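Local coordinates for dally-like protein (Drosophila melanogaster, PDB 3ODN) that acts in Hedgehog signalling as a glypican and is probably a heparan sulfate proteoglycan of the cell surface, at residues 89-94 with 285-290; 81-86 with 405-410; 228-233 with 250-255; 142-147 with 180-185; 167-172 with 313-318. The protein carries 2 engineered substitutions. All blocks are in the same frame, centred on the assembly; numbering follows the deposited sequence.

How the contacts relate
The five contacts are spread along one elongated, mainly alpha-helical glypican core with no strand. Contacts 1 and 2 share the long helix 48-106, use adjoining parts of it, and have centres about 14 Å apart. Contact 3 lies on the other side of the chain's centre from contacts 1, 4 and 5, with about 79 Å between its centre and that of contact 5. Contacts 4 and 5 are neighbours, about 16 Å apart between centres, and touch through Asn145 and Ser170; their segments alternate along the chain. Contact 2 spans the greatest sequence separation and encloses the other four, so helix 400-414, which follows an unmodelled region, returns to the middle of the rod.

Contact 1: 89-94 with 285-290; sequences TALLKE and NIVMVV
Leu91 and Val287 meet methyl to methyl, with Leu91 CD1 3.9 Å from Val287 CG1, and one helical turn on Val290 fills the adjoining position. Its CG1 is the busiest atom of the contact: it lies 3.8 Å from Leu92 CD1, 4.3 Å from Leu91 CG and 4.1 Å from the carbonyl oxygen Leu91 O. Val290 thus wedges one branch between two successive leucines of helix 48-106. The torsion explains the choice of branch: the bond from CA to CB points toward helix 48-106, and chi1 of 175° sets CG1 opposite the backbone N, where it meets both leucines. Leu92 and Val290 lie about perpendicular to each other, whereas Leu91 and Val287 approach at a slant. The nearest alpha carbons, Leu92 CA and Val290 CA, are 6.7 Å apart, close enough for short aliphatic side chains to bridge the space between the backbones.

Further out, the entry into the short helix 287-290 is capped by Asn285, whose OD1 accepts from Met288 N at 2.9 Å with an N-H...O angle of 150°. Helix 182-214 supports the contact through Phe194, which touches Ile286 and Val290, and Leu401 of helix 400-414 packs on Leu91. Ser95, just beyond the leucines, hydrogen-bonds through OG to Val290 O.

With 211 Å² buried and only apolar side-chain contacts between the segments, the cohesion here is mainly dispersive and hydrophobic; the directional polar bonds lie at its margins, one capping the turn into the short helix and one joining it to Ser95.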
# COMPACT_ATOMS: atom_id res chain seq x y z
N THR A 89 -1.53 13.25 6.53
CA THR A 89 -1.14 14.65 6.37
C THR A 89 -1.65 15.45 7.57
O THR A 89 -0.92 16.29 8.10
CB THR A 89 -1.58 15.20 5.01
OG1 THR A 89 -2.93 14.80 4.79
CG2 THR A 89 -0.73 14.67 3.86
N ALA A 90 -2.87 15.11 8.05
CA ALA A 90 -3.52 15.69 9.23
C ALA A 90 -2.65 15.47 10.49
O ALA A 90 -2.33 16.43 11.19
CB ALA A 90 -4.91 15.09 9.43
N LEU A 91 -2.22 14.21 10.73
CA LEU A 91 -1.34 13.79 11.82
C LEU A 91 0.00 14.54 11.75
O LEU A 91 0.53 14.93 12.79
CB LEU A 91 -1.11 12.26 11.75
CG LEU A 91 -0.02 11.63 12.64
CD1 LEU A 91 -0.53 11.36 14.05
CD2 LEU A 91 0.51 10.33 12.01
N LEU A 92 0.56 14.70 10.53
CA LEU A 92 1.83 15.36 10.28
C LEU A 92 1.70 16.88 10.48
O LEU A 92 2.66 17.49 10.95
CB LEU A 92 2.41 14.97 8.90
CG LEU A 92 3.87 15.40 8.52
CD1 LEU A 92 4.92 14.90 9.53
CD2 LEU A 92 4.23 14.88 7.14
N LYS A 93 0.51 17.47 10.23
CA LYS A 93 0.28 18.89 10.45
C LYS A 93 0.05 19.16 11.93
O LYS A 93 0.45 20.21 12.43
CB LYS A 93 -0.86 19.44 9.58
CG LYS A 93 -0.78 20.98 9.41
CD LYS A 93 -1.69 21.55 8.30
CE LYS A 93 -0.99 21.72 6.97
NZ LYS A 93 -1.03 20.48 6.15
N GLU A 94 -0.56 18.19 12.65
CA GLU A 94 -0.81 18.22 14.10
C GLU A 94 0.55 18.22 14.82
O GLU A 94 0.76 19.02 15.71
CB GLU A 94 -1.66 17.01 14.52
CG GLU A 94 -2.77 17.34 15.52
CD GLU A 94 -2.41 17.43 16.99
OE1 GLU A 94 -2.99 18.29 17.69
OE2 GLU A 94 -1.60 16.59 17.46
N ASN A 285 5.38 1.55 13.26
CA ASN A 285 4.24 2.44 13.58
C ASN A 285 4.66 3.91 13.46
O ASN A 285 5.51 4.37 14.23
CB ASN A 285 3.62 2.12 14.97
CG ASN A 285 2.39 2.94 15.33
OD1 ASN A 285 2.47 3.98 15.98
ND2 ASN A 285 1.21 2.50 14.93
N ILE A 286 4.09 4.62 12.45
CA ILE A 286 4.39 6.04 12.20
C ILE A 286 3.86 7.04 13.27
O ILE A 286 4.46 8.12 13.43
CB ILE A 286 4.19 6.48 10.72
CG1 ILE A 286 5.05 7.72 10.40
CG2 ILE A 286 2.72 6.71 10.41
CD1 ILE A 286 5.28 8.01 8.99
N VAL A 287 2.75 6.68 14.00
CA VAL A 287 2.17 7.54 15.05
C VAL A 287 3.14 7.64 16.21
O VAL A 287 3.36 8.75 16.70
CB VAL A 287 0.74 7.13 15.51
CG1 VAL A 287 0.08 8.23 16.34
CG2 VAL A 287 -0.14 6.75 14.31
N MET A 288 3.78 6.51 16.59
CA MET A 288 4.79 6.46 17.66
C MET A 288 6.09 7.22 17.29
O MET A 288 6.94 7.44 18.17
CB MET A 288 5.13 5.00 18.07
CG MET A 288 4.00 4.22 18.77
SD MET A 288 2.96 5.09 20.00
CE MET A 288 4.21 5.62 21.22
N VAL A 289 6.24 7.62 16.00
CA VAL A 289 7.40 8.36 15.49
C VAL A 289 7.08 9.86 15.38
O VAL A 289 7.80 10.68 15.93
CB VAL A 289 7.96 7.78 14.15
CG1 VAL A 289 9.24 8.49 13.72
CG2 VAL A 289 8.23 6.28 14.26
N VAL A 290 5.99 10.18 14.65
CA VAL A 290 5.52 11.52 14.32
C VAL A 290 4.83 12.24 15.48
O VAL A 290 5.19 13.38 15.75
CB VAL A 290 4.69 11.50 13.00
CG1 VAL A 290 4.07 12.87 12.68
CG2 VAL A 290 5.55 11.05 11.82

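Contact 2: 81-86 with 405-410; sequences ATKFKD and VRDIRQ
Phe84 makes the tight part of this contact, with Val405 at its rim and Ile408 at its base. Val405 CG2 comes in at the ring edge, near the ring plane, and is 3.7 Å from Phe84 CE1 and 4.1 Å from Phe84 CD1. Ile408 reaches in with the end of its chain instead, placing CD1 4.0 Å from Phe84 CB. In Phe84 the bond from CA to CB points toward helix 400-414, and with CG opposite the backbone N (chi1 170°) the ring edge meets Val405. Tyr200 of helix 182-214 meets the same ring edge-to-face and also touches Ile408.

The two helical segments run nearly antiparallel, at a signed crossing angle of -160° with their axes 11.0 Å apart at closest approach. This is a bundle-type pairing within the all-helical glypican core, joining helix 48-106 to helix 400-414, late in the chain.

The other flank is much looser. Lys83 is exposed and its chain is extended, yet Lys83 NZ stays 4.4 Å from Asp407 OD1, beyond salt-bridge range. The stronger partner of that carboxylate is Lys80, which forms a salt bridge with OD1, while Arg411 contributes a long, weak ion pair at OD2.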
# COMPACT_ATOMS: atom_id res chain seq x y z
N ALA A 81 -7.55 4.84 -0.08
CA ALA A 81 -6.16 5.28 -0.31
C ALA A 81 -6.04 6.78 0.03
O ALA A 81 -5.17 7.19 0.78
CB ALA A 81 -5.78 5.04 -1.76
N THR A 82 -7.00 7.57 -0.48
CA THR A 82 -7.17 9.01 -0.32
C THR A 82 -7.43 9.37 1.15
O THR A 82 -6.85 10.34 1.64
CB THR A 82 -8.33 9.45 -1.25
OG1 THR A 82 -8.06 8.97 -2.56
CG2 THR A 82 -8.52 10.95 -1.28
N LYS A 83 -8.31 8.60 1.84
CA LYS A 83 -8.64 8.77 3.25
C LYS A 83 -7.37 8.61 4.11
O LYS A 83 -7.10 9.45 4.97
CB LYS A 83 -9.71 7.75 3.65
CG LYS A 83 -10.58 8.14 4.84
CD LYS A 83 -11.76 7.16 4.92
CE LYS A 83 -12.32 6.96 6.31
NZ LYS A 83 -12.98 5.63 6.44
N PHE A 84 -6.58 7.55 3.83
CA PHE A 84 -5.33 7.20 4.49
C PHE A 84 -4.32 8.30 4.31
O PHE A 84 -3.71 8.72 5.29
CB PHE A 84 -4.78 5.84 3.98
CG PHE A 84 -3.37 5.49 4.41
CD1 PHE A 84 -3.14 4.86 5.63
CD2 PHE A 84 -2.29 5.76 3.59
CE1 PHE A 84 -1.84 4.55 6.03
CE2 PHE A 84 -0.99 5.45 3.99
CZ PHE A 84 -0.77 4.83 5.20
N LYS A 85 -4.16 8.79 3.07
CA LYS A 85 -3.24 9.89 2.73
C LYS A 85 -3.63 11.19 3.46
O LYS A 85 -2.76 11.91 3.96
CB LYS A 85 -3.14 10.07 1.22
CG LYS A 85 -2.39 8.91 0.55
CD LYS A 85 -1.87 9.25 -0.84
CE LYS A 85 -1.99 8.08 -1.79
NZ LYS A 85 -3.23 8.19 -2.61
N ASP A 86 -4.96 11.42 3.60
CA ASP A 86 -5.57 12.55 4.32
C ASP A 86 -5.30 12.44 5.82
O ASP A 86 -4.82 13.41 6.40
CB ASP A 86 -7.09 12.66 3.97
CG ASP A 86 -8.04 13.33 4.96
OD1 ASP A 86 -7.64 14.33 5.61
OD2 ASP A 86 -9.23 12.92 5.02
N VAL A 405 -5.70 1.86 9.01
CA VAL A 405 -4.83 0.75 8.61
C VAL A 405 -5.50 -0.62 8.88
O VAL A 405 -5.50 -1.47 7.99
CB VAL A 405 -3.39 0.86 9.16
CG1 VAL A 405 -2.56 -0.38 8.83
CG2 VAL A 405 -2.71 2.11 8.61
N ARG A 406 -6.07 -0.81 10.09
CA ARG A 406 -6.77 -2.02 10.52
C ARG A 406 -7.97 -2.35 9.60
O ARG A 406 -8.28 -3.53 9.34
CB ARG A 406 -7.25 -1.84 11.97
CG ARG A 406 -6.31 -2.45 12.99
CD ARG A 406 -6.61 -2.03 14.41
NE ARG A 406 -5.36 -1.94 15.17
CZ ARG A 406 -5.11 -1.05 16.13
NH1 ARG A 406 -6.05 -0.18 16.50
NH2 ARG A 406 -3.94 -1.04 16.74
N ASP A 407 -8.64 -1.30 9.12
CA ASP A 407 -9.80 -1.33 8.26
C ASP A 407 -9.43 -1.77 6.85
O ASP A 407 -10.01 -2.72 6.34
CB ASP A 407 -10.46 0.07 8.27
CG ASP A 407 -11.67 0.25 7.39
OD1 ASP A 407 -11.87 1.38 6.88
OD2 ASP A 407 -12.45 -0.72 7.23
N ILE A 408 -8.49 -1.06 6.20
CA ILE A 408 -7.98 -1.34 4.86
C ILE A 408 -7.44 -2.77 4.82
O ILE A 408 -7.71 -3.52 3.89
CB ILE A 408 -6.88 -0.31 4.46
CG1 ILE A 408 -7.45 1.13 4.36
CG2 ILE A 408 -6.17 -0.71 3.15
CD1 ILE A 408 -6.43 2.21 4.42
N ARG A 409 -6.70 -3.13 5.86
CA ARG A 409 -6.09 -4.43 6.04
C ARG A 409 -7.10 -5.57 5.91
O ARG A 409 -6.82 -6.58 5.27
CB ARG A 409 -5.34 -4.48 7.39
CG ARG A 409 -4.40 -5.63 7.42
CD ARG A 409 -4.23 -6.20 8.78
NE ARG A 409 -3.22 -7.25 8.76
CZ ARG A 409 -2.37 -7.48 9.75
NH1 ARG A 409 -2.38 -6.72 10.83
NH2 ARG A 409 -1.51 -8.49 9.67
N GLN A 410 -8.26 -5.40 6.51
CA GLN A 410 -9.35 -6.36 6.48
C GLN A 410 -9.97 -6.44 5.07
O GLN A 410 -10.22 -7.55 4.56
CB GLN A 410 -10.40 -5.98 7.54
CG GLN A 410 -11.44 -7.08 7.83
CD GLN A 410 -10.85 -8.47 7.88
OE1 GLN A 410 -11.16 -9.32 7.04
NE2 GLN A 410 -9.99 -8.75 8.86

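Contact 3: 228-233 with 250-255; sequences TKMQHC and NVIKGC
Two bends in the Met230 side chain fold it against Val251: the chain leaves the backbone with CG opposite N (chi1 180°), then turns at chi2 (-88°) and again at chi3 (-59°). The result is a curled thioether arm that presents several carbons to one valine. Met230 CB is 4.0 Å from Val251 CG2, and Met230 CG lies 4.2 Å from that same methyl. At the far end of the curl, Met230 CE reaches the valine's other branch, standing 4.0 Å from Val251 CG1. Both methyl groups of Val251 are therefore engaged, and the two side chains pass each other at a slant. Ile252 joins at the margin, its end turning in to place CD1 4.3 Å from Met230 CE.

The contact is small, 119 Å² over both sides, but all three touching residues are buried. The Met230 and Val251 alpha carbons are 7.5 Å apart, the nearest such pair of the two segments. Tyr247 and Cys248 also touch Met230, while Ile252 packs on Pro423, Val426 and Cys427 of helix 422-428.

A disulfide between Cys255 and Cys223 joins the same two helices covalently. Cys223 lies seven residues before Met230 and Cys255 four after Val251, so the disulfide and the apolar contact tie the two helices at different levels. Together with the Cys248-Cys427 and Cys244-Cys442 bonds, this apolar contact belongs to the compact, disulfide-rich lobe at one end of the rod, an arrangement characteristic of the glypican core.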
# COMPACT_ATOMS: atom_id res chain seq x y z
N THR A 228 -22.73 -19.19 -24.58
CA THR A 228 -24.11 -19.40 -25.06
C THR A 228 -24.52 -20.86 -24.93
O THR A 228 -25.66 -21.14 -24.57
CB THR A 228 -24.27 -18.96 -26.51
OG1 THR A 228 -23.57 -19.88 -27.34
CG2 THR A 228 -23.78 -17.57 -26.75
N LYS A 229 -23.58 -21.79 -25.26
CA LYS A 229 -23.80 -23.24 -25.21
C LYS A 229 -24.08 -23.68 -23.76
O LYS A 229 -24.80 -24.65 -23.54
CB LYS A 229 -22.59 -23.99 -25.79
CG LYS A 229 -22.85 -25.43 -26.17
CD LYS A 229 -21.55 -26.21 -26.33
CE LYS A 229 -21.44 -27.28 -25.27
NZ LYS A 229 -20.24 -28.14 -25.47
N MET A 230 -23.55 -22.93 -22.78
CA MET A 230 -23.76 -23.19 -21.36
C MET A 230 -25.07 -22.59 -20.85
O MET A 230 -25.82 -23.26 -20.13
CB MET A 230 -22.53 -22.72 -20.56
CG MET A 230 -22.61 -22.93 -19.03
SD MET A 230 -23.41 -21.59 -18.08
CE MET A 230 -22.31 -20.16 -18.53
N GLN A 231 -25.34 -21.33 -21.20
CA GLN A 231 -26.49 -20.58 -20.70
C GLN A 231 -27.81 -20.83 -21.40
O GLN A 231 -28.81 -21.07 -20.73
CB GLN A 231 -26.15 -19.08 -20.64
CG GLN A 231 -27.19 -18.23 -19.91
CD GLN A 231 -26.61 -16.90 -19.50
OE1 GLN A 231 -26.28 -16.68 -18.33
NE2 GLN A 231 -26.51 -15.97 -20.42
N HIS A 232 -27.82 -20.72 -22.74
CA HIS A 232 -29.03 -20.77 -23.57
C HIS A 232 -29.31 -22.03 -24.40
O HIS A 232 -30.42 -22.15 -24.92
CB HIS A 232 -29.03 -19.56 -24.51
CG HIS A 232 -28.84 -18.24 -23.83
ND1 HIS A 232 -29.90 -17.57 -23.24
CD2 HIS A 232 -27.72 -17.49 -23.70
CE1 HIS A 232 -29.39 -16.44 -22.76
NE2 HIS A 232 -28.08 -16.36 -23.00
N CYS A 233 -28.32 -22.94 -24.55
CA CYS A 233 -28.49 -24.13 -25.41
C CYS A 233 -29.08 -25.42 -24.81
O CYS A 233 -29.24 -26.41 -25.53
CB CYS A 233 -27.26 -24.39 -26.28
SG CYS A 233 -26.77 -22.97 -27.31
N ASN A 250 -16.18 -23.74 -15.08
CA ASN A 250 -15.16 -24.04 -16.09
C ASN A 250 -15.29 -23.14 -17.29
O ASN A 250 -14.27 -22.64 -17.77
CB ASN A 250 -15.19 -25.52 -16.53
CG ASN A 250 -14.30 -26.44 -15.73
OD1 ASN A 250 -13.50 -26.02 -14.88
ND2 ASN A 250 -14.39 -27.73 -16.00
N VAL A 251 -16.53 -22.86 -17.74
CA VAL A 251 -16.81 -21.96 -18.87
C VAL A 251 -16.36 -20.56 -18.50
O VAL A 251 -15.53 -19.99 -19.22
CB VAL A 251 -18.30 -22.02 -19.34
CG1 VAL A 251 -18.70 -20.82 -20.19
CG2 VAL A 251 -18.60 -23.33 -20.06
N ILE A 252 -16.83 -20.04 -17.35
CA ILE A 252 -16.48 -18.69 -16.89
C ILE A 252 -14.97 -18.49 -16.59
O ILE A 252 -14.44 -17.43 -16.91
CB ILE A 252 -17.50 -18.08 -15.87
CG1 ILE A 252 -18.90 -18.05 -16.53
CG2 ILE A 252 -17.09 -16.66 -15.46
CD1 ILE A 252 -20.02 -18.02 -15.64
N LYS A 253 -14.28 -19.55 -16.10
CA LYS A 253 -12.82 -19.53 -15.90
C LYS A 253 -12.09 -19.34 -17.27
O LYS A 253 -11.13 -18.57 -17.37
CB LYS A 253 -12.32 -20.82 -15.21
CG LYS A 253 -12.57 -20.88 -13.71
CD LYS A 253 -11.63 -21.86 -13.03
CE LYS A 253 -11.98 -22.10 -11.58
NZ LYS A 253 -11.83 -20.88 -10.73
N GLY A 254 -12.59 -20.02 -18.31
CA GLY A 254 -12.06 -19.91 -19.67
C GLY A 254 -12.28 -18.55 -20.30
O GLY A 254 -11.43 -18.07 -21.06
N CYS A 255 -13.44 -17.91 -19.99
CA CYS A 255 -13.80 -16.56 -20.44
C CYS A 255 -12.84 -15.55 -19.84
O CYS A 255 -12.30 -14.70 -20.56
CB CYS A 255 -15.24 -16.23 -20.06
SG CYS A 255 -16.49 -17.10 -21.03

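Contact 4: 142-147 with 180-185; sequences KFFNTL and GDVPDK
Lys142 O, two residues before the Phe144 that makes this contact, is gripped twice by Thr146: OG1 donates to it at 2.8 Å and Thr146 N at 2.9 Å. The donors arrive from opposite faces of the carbonyl plane, OG1 standing 37° out of it. Both bonds belong to the helical turn that carries Phe144, the residue that meets Pro183.

The phenyl ring is sandwiched. Phe143 CE2 lies over the centre of one face, and Pro183 covers the opposite face. Pro183 CG is 3.9 Å from the Phe144 ring centroid and 15° off its normal, a CH-pi contact. The puckered pyrrolidine (C-gamma exo) also brings its CB to 3.6 Å from Phe144 CD2, and Pro183 CA lies 3.6 Å from Phe144 CE2. Val182 adds CG1, 4.0 Å from Phe144 CZ. With chi1 at -81° the Phe144 ring lies opposite its own carbonyl carbon and beside the backbone N, in the position where Pro183 covers one face.

Pro183 sits in the first turn of helix 182-214, where a missing N-H costs no bond within the helix. Beside that turn, Lys177 forms salt bridges with Asp181 and Asp184. The attraction across the contact is thus dispersion plus CH-pi, with aliphatic C-H groups facing the electron-rich ring.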
# COMPACT_ATOMS: atom_id res chain seq x y z
N LYS A 142 21.87 15.71 8.35
CA LYS A 142 22.13 17.14 8.20
C LYS A 142 21.52 17.98 9.32
O LYS A 142 22.19 18.88 9.81
CB LYS A 142 21.72 17.66 6.81
CG LYS A 142 22.85 17.56 5.80
CD LYS A 142 22.35 17.23 4.40
CE LYS A 142 23.50 16.94 3.47
NZ LYS A 142 23.04 16.78 2.07
N PHE A 143 20.26 17.64 9.73
CA PHE A 143 19.49 18.32 10.78
C PHE A 143 20.20 18.30 12.14
O PHE A 143 20.43 19.36 12.73
CB PHE A 143 18.06 17.71 10.87
CG PHE A 143 17.34 18.00 12.16
CD1 PHE A 143 16.78 19.25 12.39
CD2 PHE A 143 17.25 17.03 13.15
CE1 PHE A 143 16.15 19.54 13.61
CE2 PHE A 143 16.65 17.33 14.37
CZ PHE A 143 16.10 18.58 14.59
N PHE A 144 20.53 17.09 12.63
CA PHE A 144 21.23 16.84 13.88
C PHE A 144 22.65 17.40 13.82
O PHE A 144 23.18 17.82 14.86
CB PHE A 144 21.23 15.34 14.19
CG PHE A 144 19.97 14.80 14.81
CD1 PHE A 144 19.54 15.25 16.05
CD2 PHE A 144 19.25 13.79 14.19
CE1 PHE A 144 18.39 14.71 16.65
CE2 PHE A 144 18.10 13.26 14.79
CZ PHE A 144 17.67 13.73 16.01
N ASN A 145 23.25 17.46 12.62
CA ASN A 145 24.58 18.07 12.46
C ASN A 145 24.50 19.61 12.68
O ASN A 145 25.35 20.20 13.37
CB ASN A 145 25.18 17.74 11.08
CG ASN A 145 26.63 18.15 10.98
OD1 ASN A 145 27.55 17.41 11.35
ND2 ASN A 145 26.85 19.38 10.51
N THR A 146 23.47 20.24 12.08
CA THR A 146 23.16 21.67 12.16
C THR A 146 22.76 22.01 13.60
O THR A 146 23.20 23.03 14.13
CB THR A 146 22.03 22.02 11.15
OG1 THR A 146 22.43 21.62 9.82
CG2 THR A 146 21.63 23.50 11.17
N LEU A 147 21.93 21.15 14.23
CA LEU A 147 21.46 21.32 15.59
C LEU A 147 22.62 21.32 16.58
O LEU A 147 22.67 22.20 17.44
CB LEU A 147 20.41 20.23 15.91
CG LEU A 147 19.72 20.23 17.27
CD1 LEU A 147 18.88 21.48 17.47
CD2 LEU A 147 18.87 19.01 17.42
N GLY A 180 23.82 11.47 22.03
CA GLY A 180 23.89 10.05 22.35
C GLY A 180 23.58 9.19 21.15
O GLY A 180 24.13 9.41 20.07
N ASP A 181 22.69 8.19 21.34
CA ASP A 181 22.27 7.29 20.26
C ASP A 181 20.94 7.66 19.58
O ASP A 181 20.46 6.89 18.74
CB ASP A 181 22.34 5.81 20.68
CG ASP A 181 23.43 5.04 19.97
OD1 ASP A 181 23.16 4.50 18.87
OD2 ASP A 181 24.56 4.97 20.51
N VAL A 182 20.38 8.85 19.89
CA VAL A 182 19.15 9.37 19.28
C VAL A 182 19.26 9.58 17.76
O VAL A 182 18.47 8.97 17.03
CB VAL A 182 18.54 10.60 20.03
CG1 VAL A 182 17.50 11.34 19.18
CG2 VAL A 182 17.94 10.17 21.36
N PRO A 183 20.21 10.40 17.23
CA PRO A 183 20.28 10.58 15.77
C PRO A 183 20.31 9.29 14.96
O PRO A 183 19.65 9.20 13.93
CB PRO A 183 21.58 11.36 15.58
CG PRO A 183 21.76 12.06 16.83
CD PRO A 183 21.26 11.19 17.90
N ASP A 184 21.06 8.30 15.45
CA ASP A 184 21.24 7.00 14.81
C ASP A 184 19.93 6.19 14.83
O ASP A 184 19.51 5.70 13.78
CB ASP A 184 22.42 6.24 15.46
CG ASP A 184 23.56 7.10 16.02
OD1 ASP A 184 23.76 8.24 15.53
OD2 ASP A 184 24.27 6.61 16.94
N LYS A 185 19.27 6.10 16.01
CA LYS A 185 18.02 5.36 16.21
C LYS A 185 16.81 6.03 15.58
O LYS A 185 15.99 5.35 14.97
CB LYS A 185 17.76 5.09 17.71
CG LYS A 185 18.54 3.90 18.27
CD LYS A 185 18.75 4.02 19.77
CE LYS A 185 19.77 3.02 20.27
NZ LYS A 185 20.15 3.29 21.68

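Contact 5: 167-172 with 313-318; sequences RCVSEH and NRVFQG
Cys168, Val169 and His172 of helix 163-176 pack against Val315 and Gly318 of helix 308-318 in a steep helix crossing near one end of the glypican rod, about 44 Å from the centre of the chain to the centre of the contact. The segment axes approach to 10.1 Å and make an angle of 114°, far from the near-antiparallel alignment of a long bundle. A disulfide from Cys168 to Cys319, the residue after Gly318, staples this crossing covalently.

Its apolar part is a valine pair. Val169 CG2 touches Val315 CG1 at 3.9 Å, the two side chains slanting past each other, and Tyr148 of helix 136-155 packs on both residues. The other part relies on the absence of a side chain at Gly318: His172 NE2 lies 3.7 Å from Gly318 CA and 3.8 Å from Gly318 C, placing the imidazole directly beside the glycine backbone. Cys168 SG is 4.2 Å from that same carbon, Gly318 C, so sulfur and imidazole converge on the end of the segment. This contact buries His172 NE2, which has no polar partner in the model.

His172 takes a chi1 of -62°, which folds its ring back along its own helix. One ring face consequently covers the carbonyl oxygen of the preceding turn, with Cys168 O standing 3.2 Å above the plane of the His172 ring, displaced toward the rim.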
# COMPACT_ATOMS: atom_id res chain seq x y z
N ARG A 167 34.07 23.45 11.31
CA ARG A 167 34.18 22.33 10.39
C ARG A 167 34.77 21.11 11.11
O ARG A 167 34.34 19.99 10.85
CB ARG A 167 35.05 22.70 9.17
CG ARG A 167 34.25 23.07 7.93
CD ARG A 167 35.13 23.29 6.72
NE ARG A 167 35.47 24.71 6.53
CZ ARG A 167 36.70 25.19 6.50
NH1 ARG A 167 37.75 24.38 6.64
NH2 ARG A 167 36.91 26.49 6.33
N CYS A 168 35.74 21.35 12.03
CA CYS A 168 36.41 20.32 12.86
C CYS A 168 35.39 19.72 13.84
O CYS A 168 35.40 18.51 14.07
CB CYS A 168 37.61 20.92 13.59
SG CYS A 168 38.30 19.87 14.90
N VAL A 169 34.53 20.58 14.40
CA VAL A 169 33.45 20.26 15.34
C VAL A 169 32.47 19.26 14.69
O VAL A 169 32.20 18.22 15.30
CB VAL A 169 32.77 21.56 15.87
CG1 VAL A 169 31.61 21.26 16.80
CG2 VAL A 169 33.79 22.46 16.57
N SER A 170 32.03 19.53 13.44
CA SER A 170 31.12 18.67 12.67
C SER A 170 31.76 17.34 12.25
O SER A 170 31.09 16.31 12.28
CB SER A 170 30.55 19.39 11.45
OG SER A 170 31.57 19.91 10.62
N GLU A 171 33.06 17.37 11.86
CA GLU A 171 33.85 16.20 11.47
C GLU A 171 33.90 15.17 12.62
O GLU A 171 33.82 13.97 12.36
CB GLU A 171 35.28 16.61 11.08
CG GLU A 171 35.44 17.11 9.65
CD GLU A 171 36.68 16.62 8.94
OE1 GLU A 171 37.80 17.06 9.31
OE2 GLU A 171 36.54 15.80 8.00
N HIS A 172 34.04 15.65 13.87
CA HIS A 172 34.11 14.85 15.10
C HIS A 172 32.73 14.45 15.67
O HIS A 172 32.69 13.60 16.56
CB HIS A 172 34.88 15.62 16.20
CG HIS A 172 36.31 15.97 15.91
ND1 HIS A 172 37.09 15.21 15.05
CD2 HIS A 172 37.08 16.93 16.47
CE1 HIS A 172 38.29 15.77 15.07
NE2 HIS A 172 38.33 16.81 15.91
N ASN A 313 34.98 19.78 26.45
CA ASN A 313 36.30 19.24 26.81
C ASN A 313 36.81 18.29 25.72
O ASN A 313 37.97 18.39 25.32
CB ASN A 313 36.26 18.52 28.17
CG ASN A 313 35.86 19.37 29.36
OD1 ASN A 313 36.33 20.50 29.55
ND2 ASN A 313 35.02 18.82 30.22
N ARG A 314 35.93 17.38 25.22
CA ARG A 314 36.24 16.42 24.16
C ARG A 314 36.48 17.11 22.81
O ARG A 314 37.28 16.62 22.01
CB ARG A 314 35.12 15.38 24.02
CG ARG A 314 34.87 14.52 25.26
CD ARG A 314 33.44 14.00 25.22
NE ARG A 314 33.05 13.31 26.45
CZ ARG A 314 31.83 12.82 26.66
NH1 ARG A 314 30.89 12.94 25.73
NH2 ARG A 314 31.55 12.19 27.80
N VAL A 315 35.79 18.24 22.57
CA VAL A 315 35.93 19.05 21.35
C VAL A 315 37.28 19.76 21.40
O VAL A 315 38.03 19.72 20.43
CB VAL A 315 34.75 20.05 21.13
CG1 VAL A 315 35.01 20.98 19.94
CG2 VAL A 315 33.42 19.31 20.96
N PHE A 316 37.58 20.39 22.55
CA PHE A 316 38.81 21.16 22.80
C PHE A 316 40.12 20.37 22.61
O PHE A 316 41.12 20.95 22.18
CB PHE A 316 38.74 21.93 24.14
CG PHE A 316 37.84 23.16 24.22
CD1 PHE A 316 37.14 23.61 23.10
CD2 PHE A 316 37.71 23.87 25.41
CE1 PHE A 316 36.32 24.74 23.17
CE2 PHE A 316 36.89 25.01 25.47
CZ PHE A 316 36.21 25.44 24.36
N GLN A 317 40.09 19.06 22.88
CA GLN A 317 41.22 18.13 22.67
C GLN A 317 41.42 17.89 21.15
O GLN A 317 42.56 17.80 20.69
CB GLN A 317 40.97 16.79 23.38
CG GLN A 317 41.12 16.84 24.89
CD GLN A 317 40.65 15.57 25.55
OE1 GLN A 317 41.20 14.48 25.35
NE2 GLN A 317 39.63 15.69 26.38
N GLY A 318 40.30 17.78 20.42
CA GLY A 318 40.25 17.54 18.98
C GLY A 318 40.73 18.70 18.12
O GLY A 318 41.58 18.50 17.26